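Local atomic coordinates of TssK (Serratia sp. FS14, PDB entry 5Y0E), a protein that probably serves as a trimeric baseplate component of the bacterial type VI secretion system, linking the baseplate to the membrane complex. Residues 125-130 with 144-149; 104-109 with 160-165; 4-9 with 24-29; 43-48 with 166-171. One frame throughout, in Å; residues are numbered along the deposited sequence.

Contact 1 (125-130 with 144-149); sequences LAYENE and LQFGRL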
loop_
_atom_site.group_PDB
_atom_site.type_symbol
_atom_site.label_atom_id
_atom_site.label_comp_id
_atom_site.label_asym_id
_atom_site.label_seq_id
_atom_site.Cartn_x
_atom_site.Cartn_y
_atom_site.Cartn_z
ATOM N N LEU A 125 14.543 -25.586 28.429
ATOM C CA LEU A 125 14.921 -25.858 29.789
ATOM C C LEU A 125 13.664 -26.337 30.449
ATOM O O LEU A 125 12.689 -25.637 30.482
ATOM C CB LEU A 125 15.399 -24.618 30.483
ATOM C CG LEU A 125 15.701 -24.888 31.936
ATOM C CD1 LEU A 125 16.958 -25.708 32.048
ATOM C CD2 LEU A 125 15.820 -23.591 32.688
ATOM N N ALA A 126 13.707 -27.524 31.013
ATOM C CA ALA A 126 12.525 -28.127 31.605
ATOM C C ALA A 126 12.285 -27.581 33.003
ATOM O O ALA A 126 13.222 -27.369 33.769
ATOM C CB ALA A 126 12.670 -29.642 31.655
ATOM N N TYR A 127 11.019 -27.347 33.325
ATOM C CA TYR A 127 10.622 -26.879 34.639
ATOM C C TYR A 127 9.307 -27.540 35.017
ATOM O O TYR A 127 8.570 -28.039 34.168
ATOM C CB TYR A 127 10.483 -25.363 34.678
ATOM C CG TYR A 127 9.339 -24.809 33.863
ATOM C CD1 TYR A 127 9.432 -24.688 32.486
ATOM C CD2 TYR A 127 8.183 -24.374 34.473
ATOM C CE1 TYR A 127 8.410 -24.169 31.755
ATOM C CE2 TYR A 127 7.154 -23.856 33.744
ATOM C CZ TYR A 127 7.272 -23.756 32.387
ATOM O OH TYR A 127 6.237 -23.241 31.665
ATOM N N GLU A 128 9.010 -27.535 36.305
ATOM C CA GLU A 128 7.865 -28.267 36.811
ATOM C C GLU A 128 6.714 -27.317 37.097
ATOM O O GLU A 128 6.921 -26.211 37.593
ATOM C CB GLU A 128 8.231 -29.041 38.073
ATOM C CG GLU A 128 7.340 -30.233 38.316
ATOM C CD GLU A 128 7.531 -30.817 39.691
ATOM O OE1 GLU A 128 6.549 -30.851 40.464
ATOM O OE2 GLU A 128 8.670 -31.226 39.999
ATOM N N ASN A 129 5.499 -27.760 36.776
ATOM C CA ASN A 129 4.294 -26.996 37.066
ATOM C C ASN A 129 3.119 -27.957 37.153
ATOM O O ASN A 129 3.150 -29.050 36.585
ATOM C CB ASN A 129 4.037 -25.926 36.004
ATOM C CG ASN A 129 3.382 -24.694 36.573
ATOM O OD1 ASN A 129 2.834 -24.723 37.674
ATOM N ND2 ASN A 129 3.438 -23.600 35.832
ATOM N N GLU A 130 2.079 -27.548 37.874
ATOM C CA GLU A 130 0.906 -28.389 38.046
ATOM C C GLU A 130 -0.341 -27.704 37.504
ATOM O O GLU A 130 -0.552 -26.509 37.716
ATOM C CB GLU A 130 0.697 -28.779 39.507
ATOM C CG GLU A 130 -0.207 -30.000 39.603
ATOM C CD GLU A 130 -0.502 -30.493 41.001
ATOM O OE1 GLU A 130 -0.967 -29.685 41.827
ATOM O OE2 GLU A 130 -0.304 -31.707 41.255
ATOM N N LEU A 144 3.294 -31.601 35.721
ATOM C CA LEU A 144 3.979 -31.891 34.470
ATOM C C LEU A 144 5.285 -31.124 34.374
ATOM O O LEU A 144 5.494 -30.122 35.048
ATOM C CB LEU A 144 3.118 -31.554 33.241
ATOM C CG LEU A 144 1.681 -32.090 33.109
ATOM C CD1 LEU A 144 1.203 -31.989 31.680
ATOM C CD2 LEU A 144 1.546 -33.510 33.587
ATOM N N GLN A 145 6.155 -31.614 33.516
ATOM C CA GLN A 145 7.353 -30.899 33.122
ATOM C C GLN A 145 7.101 -30.180 31.801
ATOM O O GLN A 145 6.859 -30.818 30.771
ATOM C CB GLN A 145 8.539 -31.849 33.013
ATOM C CG GLN A 145 9.452 -31.716 34.198
ATOM C CD GLN A 145 10.576 -32.713 34.212
ATOM O OE1 GLN A 145 10.504 -33.756 33.582
ATOM N NE2 GLN A 145 11.639 -32.383 34.923
ATOM N N PHE A 146 7.151 -28.857 31.844
ATOM C CA PHE A 146 7.027 -28.032 30.658
ATOM C C PHE A 146 8.397 -27.652 30.123
ATOM O O PHE A 146 9.422 -27.854 30.761
ATOM C CB PHE A 146 6.237 -26.768 30.951
ATOM C CG PHE A 146 4.804 -27.008 31.237
ATOM C CD1 PHE A 146 3.893 -27.125 30.210
ATOM C CD2 PHE A 146 4.350 -27.088 32.545
ATOM C CE1 PHE A 146 2.539 -27.334 30.485
ATOM C CE2 PHE A 146 3.010 -27.294 32.824
ATOM C CZ PHE A 146 2.100 -27.416 31.794
ATOM N N GLY A 147 8.391 -27.085 28.928
ATOM C CA GLY A 147 9.607 -26.618 28.279
ATOM C C GLY A 147 9.581 -25.110 28.138
ATOM O O GLY A 147 8.548 -24.528 27.814
ATOM N N ARG A 148 10.720 -24.503 28.355
ATOM C CA ARG A 148 10.844 -23.082 28.298
ATOM C C ARG A 148 11.969 -22.753 27.372
ATOM O O ARG A 148 13.032 -23.314 27.474
ATOM C CB ARG A 148 11.120 -22.587 29.688
ATOM C CG ARG A 148 11.584 -21.170 29.796
ATOM C CD ARG A 148 12.359 -21.039 31.077
ATOM N NE ARG A 148 13.033 -19.768 31.204
ATOM C CZ ARG A 148 13.134 -19.118 32.346
ATOM N NH1 ARG A 148 13.770 -17.968 32.401
ATOM N NH2 ARG A 148 12.606 -19.631 33.429
ATOM N N LEU A 149 11.700 -21.840 26.455
ATOM C CA LEU A 149 12.651 -21.427 25.439
ATOM C C LEU A 149 13.880 -20.778 25.988
ATOM O O LEU A 149 13.802 -19.800 26.680
ATOM C CB LEU A 149 12.005 -20.446 24.490
ATOM C CG LEU A 149 11.339 -20.980 23.247
ATOM C CD1 LEU A 149 10.832 -19.809 22.463
ATOM C CD2 LEU A 149 12.295 -21.782 22.422
#
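Y127 places CG between its backbone N and carbonyl carbon (chi1 68°) and F146 holds CG beside its N (chi1 -68°); these rotations lay the tyrosine ring across the base of the phenylalanine. Y127 CE1 sits 3.5 Å from F146 CB, and the centroids of the Y127 and F146 rings are 5.9 Å apart with planes at 32°, an oblique pairing. The ring of Y127 also reaches R148, with Y127 CE1 3.8 Å from R148 CB, while the extended arginine leads its guanidinium away. N129 lies at the edge of the F146 ring, its CB 3.6 Å from F146 CE2. These groups share one face of an antiparallel ladder. L125 with R148, Y127 with F146 and N129 with L144 are hydrogen-bonded pairs, each with two N-H to O bonds; L144 N to N129 O, at 2.7 Å, is the shortest. The intervening pairs, A126 with G147 and E128 with Q145, are non-hydrogen-bonded, and there A126 CA makes a CA-H...O contact of 3.2 Å with F146 O. Strand 112-113 continues the sheet beyond A126, G147 pairs with a strand of the second subunit, and V8 and T10 of that subunit pack on A126 and Q145. Cohesion within the hairpin thus comes mainly from backbone polar bonds, with Y127 and N129 each packing against F146 on a single face.

Contact 2 (104-109 with 160-165); sequences TYRAGR and NAEWTA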
loop_
_atom_site.group_PDB
_atom_site.type_symbol
_atom_site.label_atom_id
_atom_site.label_comp_id
_atom_site.label_asym_id
_atom_site.label_seq_id
_atom_site.Cartn_x
_atom_site.Cartn_y
_atom_site.Cartn_z
ATOM N N THR A 104 19.863 -23.252 17.280
ATOM C CA THR A 104 19.153 -23.931 16.218
ATOM C C THR A 104 18.901 -25.382 16.609
ATOM O O THR A 104 19.701 -26.001 17.312
ATOM C CB THR A 104 19.960 -23.874 14.932
ATOM O OG1 THR A 104 21.122 -24.675 15.089
ATOM C CG2 THR A 104 20.397 -22.454 14.644
ATOM N N TYR A 105 17.771 -25.922 16.153
ATOM C CA TYR A 105 17.484 -27.329 16.385
ATOM C C TYR A 105 18.434 -28.198 15.582
ATOM O O TYR A 105 18.549 -28.043 14.366
ATOM C CB TYR A 105 16.045 -27.674 16.007
ATOM C CG TYR A 105 15.735 -29.129 16.268
ATOM C CD1 TYR A 105 16.041 -30.107 15.333
ATOM C CD2 TYR A 105 15.179 -29.533 17.466
ATOM C CE1 TYR A 105 15.798 -31.424 15.583
ATOM C CE2 TYR A 105 14.933 -30.850 17.718
ATOM C CZ TYR A 105 15.242 -31.790 16.771
ATOM O OH TYR A 105 14.991 -33.116 17.008
ATOM N N ARG A 106 19.089 -29.138 16.248
ATOM C CA ARG A 106 19.888 -30.137 15.552
ATOM C C ARG A 106 19.627 -31.498 16.168
ATOM O O ARG A 106 19.635 -31.645 17.394
ATOM C CB ARG A 106 21.383 -29.830 15.596
ATOM C CG ARG A 106 22.196 -30.692 14.632
ATOM C CD ARG A 106 22.273 -30.032 13.273
ATOM N NE ARG A 106 22.813 -28.689 13.419
ATOM C CZ ARG A 106 24.091 -28.372 13.235
ATOM N NH1 ARG A 106 24.968 -29.301 12.872
ATOM N NH2 ARG A 106 24.497 -27.121 13.403
ATOM N N ALA A 107 19.400 -32.491 15.313
ATOM C CA ALA A 107 19.085 -33.823 15.805
ATOM C C ALA A 107 20.266 -34.466 16.511
ATOM O O ALA A 107 20.060 -35.316 17.382
ATOM C CB ALA A 107 18.605 -34.709 14.657
ATOM N N GLY A 108 21.488 -34.065 16.172
ATOM C CA GLY A 108 22.687 -34.568 16.819
ATOM C C GLY A 108 22.941 -34.061 18.226
ATOM O O GLY A 108 23.931 -34.461 18.843
ATOM N N ARG A 109 22.082 -33.201 18.753
ATOM C CA ARG A 109 22.275 -32.626 20.068
ATOM C C ARG A 109 20.975 -32.723 20.836
ATOM O O ARG A 109 19.893 -32.682 20.258
ATOM C CB ARG A 109 22.701 -31.151 20.005
ATOM C CG ARG A 109 23.768 -30.820 18.985
ATOM C CD ARG A 109 24.213 -29.368 19.128
ATOM N NE ARG A 109 23.133 -28.412 18.904
ATOM C CZ ARG A 109 23.072 -27.579 17.870
ATOM N NH1 ARG A 109 22.051 -26.739 17.742
ATOM N NH2 ARG A 109 24.044 -27.574 16.970
ATOM N N ASN A 160 27.396 -17.705 16.164
ATOM C CA ASN A 160 27.840 -18.596 15.108
ATOM C C ASN A 160 26.623 -19.293 14.521
ATOM O O ASN A 160 25.488 -19.030 14.911
ATOM C CB ASN A 160 28.872 -19.594 15.635
ATOM C CG ASN A 160 28.342 -20.433 16.755
ATOM O OD1 ASN A 160 27.207 -20.892 16.731
ATOM N ND2 ASN A 160 29.167 -20.634 17.760
ATOM N N ALA A 161 26.868 -20.221 13.601
ATOM C CA ALA A 161 25.801 -20.913 12.886
ATOM C C ALA A 161 24.937 -21.794 13.769
ATOM O O ALA A 161 23.955 -22.342 13.276
ATOM C CB ALA A 161 26.386 -21.773 11.772
ATOM N N GLU A 162 25.276 -21.978 15.031
ATOM C CA GLU A 162 24.416 -22.755 15.902
ATOM C C GLU A 162 23.349 -21.904 16.548
ATOM O O GLU A 162 22.648 -22.380 17.441
ATOM C CB GLU A 162 25.238 -23.468 16.976
ATOM C CG GLU A 162 26.427 -24.273 16.447
ATOM C CD GLU A 162 26.089 -25.128 15.228
ATOM O OE1 GLU A 162 26.924 -25.194 14.304
ATOM O OE2 GLU A 162 25.001 -25.739 15.181
ATOM N N TRP A 163 23.203 -20.660 16.120
ATOM C CA TRP A 163 22.194 -19.778 16.669
ATOM C C TRP A 163 21.530 -19.033 15.532
ATOM O O TRP A 163 22.142 -18.806 14.490
ATOM C CB TRP A 163 22.781 -18.762 17.647
ATOM C CG TRP A 163 23.521 -19.335 18.791
ATOM C CD1 TRP A 163 24.761 -19.905 18.770
ATOM C CD2 TRP A 163 23.082 -19.380 20.150
ATOM N NE1 TRP A 163 25.110 -20.314 20.030
ATOM C CE2 TRP A 163 24.096 -20.000 20.894
ATOM C CE3 TRP A 163 21.933 -18.962 20.804
ATOM C CZ2 TRP A 163 23.989 -20.206 22.251
ATOM C CZ3 TRP A 163 21.831 -19.170 22.141
ATOM C CH2 TRP A 163 22.849 -19.783 22.855
ATOM N N THR A 164 20.267 -18.682 15.729
ATOM C CA THR A 164 19.674 -17.577 15.006
ATOM C C THR A 164 19.412 -16.476 16.006
ATOM O O THR A 164 19.365 -16.707 17.210
ATOM C CB THR A 164 18.374 -17.943 14.283
ATOM O OG1 THR A 164 17.363 -18.277 15.234
ATOM C CG2 THR A 164 18.581 -19.077 13.325
ATOM N N ALA A 165 19.258 -15.264 15.501
ATOM C CA ALA A 165 19.156 -14.141 16.411
ATOM C C ALA A 165 18.433 -12.991 15.747
ATOM O O ALA A 165 18.455 -12.843 14.526
ATOM C CB ALA A 165 20.537 -13.683 16.875
#
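T104 meets A161 to T164 one after another, in and just beyond the type I turn from N160 to W163. N160 only shapes the turn: its OD1 accepts from E162 N at 2.8 Å, an Asx turn. A161 then brings its carbonyl O to T104 CG2. E162 carries most of the contact. Its backbone O accepts from T104 N at 2.9 Å, a fairly straight bond in which the donor stands well above the carbonyl plane. Its side chain, bent at chi2 (-45°), carries the carboxylate to two arginines. R109 NH2 donates to E162 OE2 from the edge of a guanidinium turned almost square to the carboxylate. R106 approaches the same oxygen so closely that the positions of R106 NH2 and E162 OE2 are both doubtful, and with them the exact length of the R109 bond. The aliphatic CB of R106 lies over the centre of one face of the R109 guanidinium. W163 N lies 3.6 Å from T104 CG2, while its hydrogen bond goes to N160 O; the side chain starts away from T104 and the ring packs on A101, P103, R152 and M154. T164 closes the series with CG2 4.1 Å from T104 CG2, its backbone bonded to L102. Here an Asx turn leads into strand 163-174 while a surface salt-bridge network, R106, R109 and E162, ties that turn to the loop leaving the antiparallel neighbour, strand 96-103.

Contact 3 (4-9 with 24-29); sequences AHKVVW and ENYLEG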
loop_
_atom_site.group_PDB
_atom_site.type_symbol
_atom_site.label_atom_id
_atom_site.label_comp_id
_atom_site.label_asym_id
_atom_site.label_seq_id
_atom_site.Cartn_x
_atom_site.Cartn_y
_atom_site.Cartn_z
ATOM N N ALA A 4 10.929 -33.216 9.417
ATOM C CA ALA A 4 10.149 -33.777 10.518
ATOM C C ALA A 4 8.945 -34.506 9.934
ATOM O O ALA A 4 7.922 -33.896 9.631
ATOM C CB ALA A 4 9.727 -32.692 11.501
ATOM N N HIS A 5 9.060 -35.816 9.796
ATOM C CA HIS A 5 8.008 -36.614 9.192
ATOM C C HIS A 5 6.974 -37.044 10.225
ATOM O O HIS A 5 7.211 -37.010 11.428
ATOM C CB HIS A 5 8.596 -37.846 8.512
ATOM C CG HIS A 5 9.620 -37.531 7.468
ATOM N ND1 HIS A 5 9.296 -37.324 6.146
ATOM C CD2 HIS A 5 10.963 -37.391 7.555
ATOM C CE1 HIS A 5 10.396 -37.073 5.461
ATOM N NE2 HIS A 5 11.421 -37.109 6.292
ATOM N N LYS A 6 5.844 -37.492 9.715
ATOM C CA LYS A 6 4.723 -37.950 10.499
ATOM C C LYS A 6 4.958 -39.285 11.167
ATOM O O LYS A 6 5.579 -40.163 10.619
ATOM C CB LYS A 6 3.515 -38.070 9.605
ATOM C CG LYS A 6 2.212 -38.000 10.351
ATOM C CD LYS A 6 1.078 -38.391 9.453
ATOM C CE LYS A 6 0.150 -37.230 9.241
ATOM N NZ LYS A 6 -0.703 -37.015 10.417
ATOM N N VAL A 7 4.420 -39.426 12.360
ATOM C CA VAL A 7 4.575 -40.633 13.128
ATOM C C VAL A 7 3.444 -41.603 12.837
ATOM O O VAL A 7 2.304 -41.198 12.734
ATOM C CB VAL A 7 4.620 -40.276 14.620
ATOM C CG1 VAL A 7 4.432 -41.481 15.504
ATOM C CG2 VAL A 7 5.924 -39.599 14.946
ATOM N N VAL A 8 3.766 -42.875 12.657
ATOM C CA VAL A 8 2.738 -43.882 12.417
ATOM C C VAL A 8 2.362 -44.554 13.732
ATOM O O VAL A 8 3.132 -45.344 14.279
ATOM C CB VAL A 8 3.196 -44.921 11.396
ATOM C CG1 VAL A 8 2.044 -45.832 11.063
ATOM C CG2 VAL A 8 3.713 -44.236 10.164
ATOM N N TRP A 9 1.157 -44.287 14.190
ATOM C CA TRP A 9 0.634 -44.896 15.385
ATOM C C TRP A 9 -0.079 -46.188 14.988
ATOM O O TRP A 9 -1.150 -46.165 14.422
ATOM C CB TRP A 9 -0.321 -43.939 16.073
ATOM C CG TRP A 9 0.250 -42.604 16.165
ATOM C CD1 TRP A 9 0.261 -41.659 15.200
ATOM C CD2 TRP A 9 0.950 -42.054 17.266
ATOM N NE1 TRP A 9 0.907 -40.555 15.632
ATOM C CE2 TRP A 9 1.347 -40.776 16.904
ATOM C CE3 TRP A 9 1.279 -42.521 18.528
ATOM C CZ2 TRP A 9 2.041 -39.961 17.756
ATOM C CZ3 TRP A 9 1.959 -41.714 19.358
ATOM C CH2 TRP A 9 2.335 -40.453 18.981
ATOM N N GLU A 24 5.586 -33.760 17.865
ATOM C CA GLU A 24 5.610 -32.311 18.004
ATOM C C GLU A 24 6.548 -31.693 16.973
ATOM O O GLU A 24 6.240 -30.646 16.397
ATOM C CB GLU A 24 5.994 -31.913 19.433
ATOM C CG GLU A 24 4.821 -32.011 20.424
ATOM C CD GLU A 24 5.130 -31.602 21.871
ATOM O OE1 GLU A 24 4.213 -31.124 22.574
ATOM O OE2 GLU A 24 6.283 -31.757 22.326
ATOM N N ASN A 25 7.670 -32.350 16.686
ATOM C CA ASN A 25 8.524 -31.889 15.597
ATOM C C ASN A 25 7.747 -31.822 14.290
ATOM O O ASN A 25 7.720 -30.785 13.620
ATOM C CB ASN A 25 9.740 -32.801 15.442
ATOM C CG ASN A 25 10.822 -32.512 16.453
ATOM O OD1 ASN A 25 10.625 -31.782 17.413
ATOM N ND2 ASN A 25 11.977 -33.100 16.243
ATOM N N TYR A 26 7.095 -32.903 13.931
ATOM C CA TYR A 26 6.354 -32.933 12.697
ATOM C C TYR A 26 5.304 -31.849 12.611
ATOM O O TYR A 26 5.205 -31.156 11.628
ATOM C CB TYR A 26 5.710 -34.301 12.495
ATOM C CG TYR A 26 4.597 -34.286 11.504
ATOM C CD1 TYR A 26 4.849 -34.336 10.164
ATOM C CD2 TYR A 26 3.302 -34.186 11.910
ATOM C CE1 TYR A 26 3.840 -34.289 9.255
ATOM C CE2 TYR A 26 2.290 -34.143 11.003
ATOM C CZ TYR A 26 2.573 -34.195 9.677
ATOM O OH TYR A 26 1.572 -34.160 8.777
ATOM N N LEU A 27 4.550 -31.680 13.667
ATOM C CA LEU A 27 3.488 -30.693 13.635
ATOM C C LEU A 27 4.049 -29.286 13.598
ATOM O O LEU A 27 3.553 -28.440 12.849
ATOM C CB LEU A 27 2.582 -30.877 14.838
ATOM C CG LEU A 27 1.665 -32.084 14.761
ATOM C CD1 LEU A 27 0.935 -32.204 16.066
ATOM C CD2 LEU A 27 0.683 -31.929 13.618
ATOM N N GLU A 28 5.074 -29.015 14.410
ATOM C CA GLU A 28 5.741 -27.721 14.346
ATOM C C GLU A 28 6.217 -27.438 12.937
ATOM O O GLU A 28 6.024 -26.341 12.423
ATOM C CB GLU A 28 6.912 -27.672 15.329
ATOM C CG GLU A 28 6.600 -27.009 16.645
ATOM C CD GLU A 28 7.511 -27.459 17.756
ATOM O OE1 GLU A 28 8.608 -27.940 17.446
ATOM O OE2 GLU A 28 7.140 -27.343 18.941
ATOM N N GLY A 29 6.820 -28.424 12.290
ATOM C CA GLY A 29 7.298 -28.223 10.938
ATOM C C GLY A 29 6.187 -28.000 9.943
ATOM O O GLY A 29 6.366 -27.266 8.969
#
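A4 points its methyl at helix 17-37, where A4 CB lies 3.5 Å from N25 O and also touches N25 CB. The carbonyl O of A4 comes to the edge of the Y26 ring, 3.1 Å from Y26 CD1 and near the ring plane. The side chain of H5 sets off away from the helix, and the residue contributes main chain instead, its O 3.3 Å from Y26 CB. K6 covers the tyrosine: CA stands over one face near the rim, and K6 CB is 4.0 Å from the Y26 ring centroid and 16° off its normal, a CH-pi contact. With CG of Y26 anti to its backbone N (chi1 161°), the ring leaves the helix beneath this lysine. The lysine chain then bends at chi3 and chi4, bringing K6 CE to 3.4 Å from Y26 OH. Both polar ends find their partners on the third subunit: K6 NZ forms salt bridges with E24 and E28 of that subunit, and Y26 OH is hydrogen-bonded to the same E28. Further along, K6 and V7 pair in an antiparallel ladder with a strand of the third subunit, and W9 stacks on its F20. L27 of the helix meets L27 of both other subunits. Such an N-terminal arm, laid over its own helix and then added to a neighbour's sheet, is beta-strand addition between subunits of a trimer, with the three helices meeting around what is probably the threefold axis.

Contact 4 (43-48 with 166-171); sequences WGFLTL and LGVTRV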
loop_
_atom_site.group_PDB
_atom_site.type_symbol
_atom_site.label_atom_id
_atom_site.label_comp_id
_atom_site.label_asym_id
_atom_site.label_seq_id
_atom_site.Cartn_x
_atom_site.Cartn_y
_atom_site.Cartn_z
ATOM N N TRP A 43 10.439 -13.193 10.203
ATOM C CA TRP A 43 11.059 -13.084 11.510
ATOM C C TRP A 43 11.092 -11.637 11.961
ATOM O O TRP A 43 11.074 -10.724 11.144
ATOM C CB TRP A 43 12.474 -13.637 11.473
ATOM C CG TRP A 43 13.353 -12.872 10.566
ATOM C CD1 TRP A 43 14.213 -11.877 10.906
ATOM C CD2 TRP A 43 13.444 -13.014 9.153
ATOM N NE1 TRP A 43 14.842 -11.402 9.796
ATOM C CE2 TRP A 43 14.395 -12.088 8.707
ATOM C CE3 TRP A 43 12.819 -13.842 8.222
ATOM C CZ2 TRP A 43 14.740 -11.967 7.372
ATOM C CZ3 TRP A 43 13.151 -13.723 6.908
ATOM C CH2 TRP A 43 14.106 -12.790 6.485
ATOM N N GLY A 44 11.132 -11.434 13.257
ATOM C CA GLY A 44 11.318 -10.121 13.822
ATOM C C GLY A 44 10.504 -9.986 15.074
ATOM O O GLY A 44 9.932 -10.950 15.561
ATOM N N PHE A 45 10.427 -8.771 15.587
ATOM C CA PHE A 45 9.655 -8.465 16.781
ATOM C C PHE A 45 8.301 -7.899 16.416
ATOM O O PHE A 45 8.181 -7.075 15.513
ATOM C CB PHE A 45 10.371 -7.454 17.681
ATOM C CG PHE A 45 11.560 -8.006 18.345
ATOM C CD1 PHE A 45 11.436 -8.731 19.505
ATOM C CD2 PHE A 45 12.805 -7.834 17.802
ATOM C CE1 PHE A 45 12.522 -9.271 20.106
ATOM C CE2 PHE A 45 13.901 -8.373 18.404
ATOM C CZ PHE A 45 13.756 -9.097 19.558
ATOM N N LEU A 46 7.289 -8.353 17.137
ATOM C CA LEU A 46 6.026 -7.653 17.235
ATOM C C LEU A 46 6.053 -6.621 18.330
ATOM O O LEU A 46 5.455 -5.562 18.197
ATOM C CB LEU A 46 4.898 -8.626 17.536
ATOM C CG LEU A 46 4.483 -9.489 16.384
ATOM C CD1 LEU A 46 3.790 -10.659 16.962
ATOM C CD2 LEU A 46 3.567 -8.679 15.510
ATOM N N THR A 47 6.693 -6.955 19.434
ATOM C CA THR A 47 6.773 -6.100 20.595
ATOM C C THR A 47 8.157 -6.254 21.195
ATOM O O THR A 47 8.786 -7.307 21.083
ATOM C CB THR A 47 5.700 -6.440 21.634
ATOM O OG1 THR A 47 5.762 -7.827 21.970
ATOM C CG2 THR A 47 4.346 -6.132 21.100
ATOM N N LEU A 48 8.632 -5.184 21.815
ATOM C CA LEU A 48 9.979 -5.157 22.371
ATOM C C LEU A 48 9.991 -4.077 23.429
ATOM O O LEU A 48 9.751 -2.914 23.113
ATOM C CB LEU A 48 11.017 -4.873 21.293
ATOM C CG LEU A 48 12.472 -4.976 21.677
ATOM C CD1 LEU A 48 12.662 -6.166 22.547
ATOM C CD2 LEU A 48 13.286 -5.147 20.460
ATOM N N LEU A 166 17.824 -12.160 16.575
ATOM C CA LEU A 166 17.226 -10.913 16.147
ATOM C C LEU A 166 17.956 -9.771 16.832
ATOM O O LEU A 166 18.238 -9.840 18.025
ATOM C CB LEU A 166 15.733 -10.858 16.497
ATOM C CG LEU A 166 14.781 -11.956 16.043
ATOM C CD1 LEU A 166 13.441 -11.768 16.689
ATOM C CD2 LEU A 166 14.639 -11.945 14.563
ATOM N N GLY A 167 18.241 -8.706 16.093
ATOM C CA GLY A 167 18.955 -7.590 16.677
ATOM C C GLY A 167 18.065 -6.774 17.591
ATOM O O GLY A 167 16.916 -6.495 17.275
ATOM N N VAL A 168 18.613 -6.361 18.728
ATOM C CA VAL A 168 17.860 -5.636 19.738
ATOM C C VAL A 168 18.286 -4.176 19.828
ATOM O O VAL A 168 17.438 -3.289 19.944
ATOM C CB VAL A 168 17.989 -6.328 21.114
ATOM C CG1 VAL A 168 17.314 -5.508 22.198
ATOM C CG2 VAL A 168 17.439 -7.738 21.060
ATOM N N THR A 169 19.589 -3.906 19.797
ATOM C CA THR A 169 20.089 -2.572 20.080
ATOM C C THR A 169 21.592 -2.539 19.871
ATOM O O THR A 169 22.238 -3.564 19.649
ATOM C CB THR A 169 19.742 -2.145 21.499
ATOM O OG1 THR A 169 19.908 -0.738 21.618
ATOM C CG2 THR A 169 20.617 -2.844 22.491
ATOM N N ARG A 170 22.142 -1.337 19.947
ATOM C CA ARG A 170 23.583 -1.141 19.857
ATOM C C ARG A 170 24.057 -0.291 21.022
ATOM O O ARG A 170 23.480 0.762 21.313
ATOM C CB ARG A 170 23.979 -0.489 18.538
ATOM C CG ARG A 170 25.356 0.142 18.551
ATOM C CD ARG A 170 25.731 0.697 17.178
ATOM N NE ARG A 170 26.317 -0.329 16.342
ATOM C CZ ARG A 170 27.575 -0.319 15.929
ATOM N NH1 ARG A 170 28.373 0.687 16.256
ATOM N NH2 ARG A 170 28.029 -1.309 15.175
ATOM N N VAL A 171 25.093 -0.760 21.699
ATOM C CA VAL A 171 25.730 0.015 22.754
ATOM C C VAL A 171 26.760 0.933 22.118
ATOM O O VAL A 171 27.658 0.476 21.412
ATOM C CB VAL A 171 26.384 -0.887 23.808
ATOM C CG1 VAL A 171 26.912 -0.025 24.927
ATOM C CG2 VAL A 171 25.397 -1.889 24.357
#
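L166 and L48 cover opposite faces of the F45 ring. L166 CD1 is 4.0 Å from the ring centroid, 18° off the normal, a CH-pi contact displaced toward the rim, whereas L48 CD2 stands over the centre of the other face. At the ring's edge G167 O lies 3.7 Å from F45 CE2. V168 CG2 is 4.2 Å from F45 CZ. The other methyl of L166, CD2, meets the indole edge of W43 at CD1, 3.7 Å away, and V168 CG1 reaches L48 CD2 at 4.4 Å. F45 keeps CG anti to its carbonyl carbon (chi1 -70°), which carries the ring from its strand across to 166-168. Two classic beta bulges shape the backbones: L46 and T47 both oppose S66, and V168 and T169 both oppose V98. Farther out, W43 NE1 is hydrogen-bonded to D292 and its ring sits edge-to-face with H291, while A65, L100 and M190 pack on F45. Apart from W43, in the loop before strand 44-50, the touching residues lie on strands 44-50 and 163-174 of different sheets. Between the two segments there are no hydrogen bonds or salt bridges; apolar and CH-pi packing makes the join in their place.

In the fold
From the N terminus, contact 3 closes first, folding the arm 4-9 back on helix 17-37, before any of the other three opens. Contact 4 opens at 43-48, contact 2 at 104-109, and contact 1 opens and shuts as a local hairpin, 125-130 with 144-149. Contact 2 then closes at 160-165 and contact 4 immediately after at 166-171, giving three loops one within another, with none crossing. Strand 163-174 serves both outer closures and shares the hairpin's sheet, which contact 4 joins to the sheet of 44-50. Y105 OH to N25 ND2, 3.1 Å, probably hydrogen-bonded, links contacts 2 and 3. Between subunits, V8 of contact 3 packs on F146 of the third subunit.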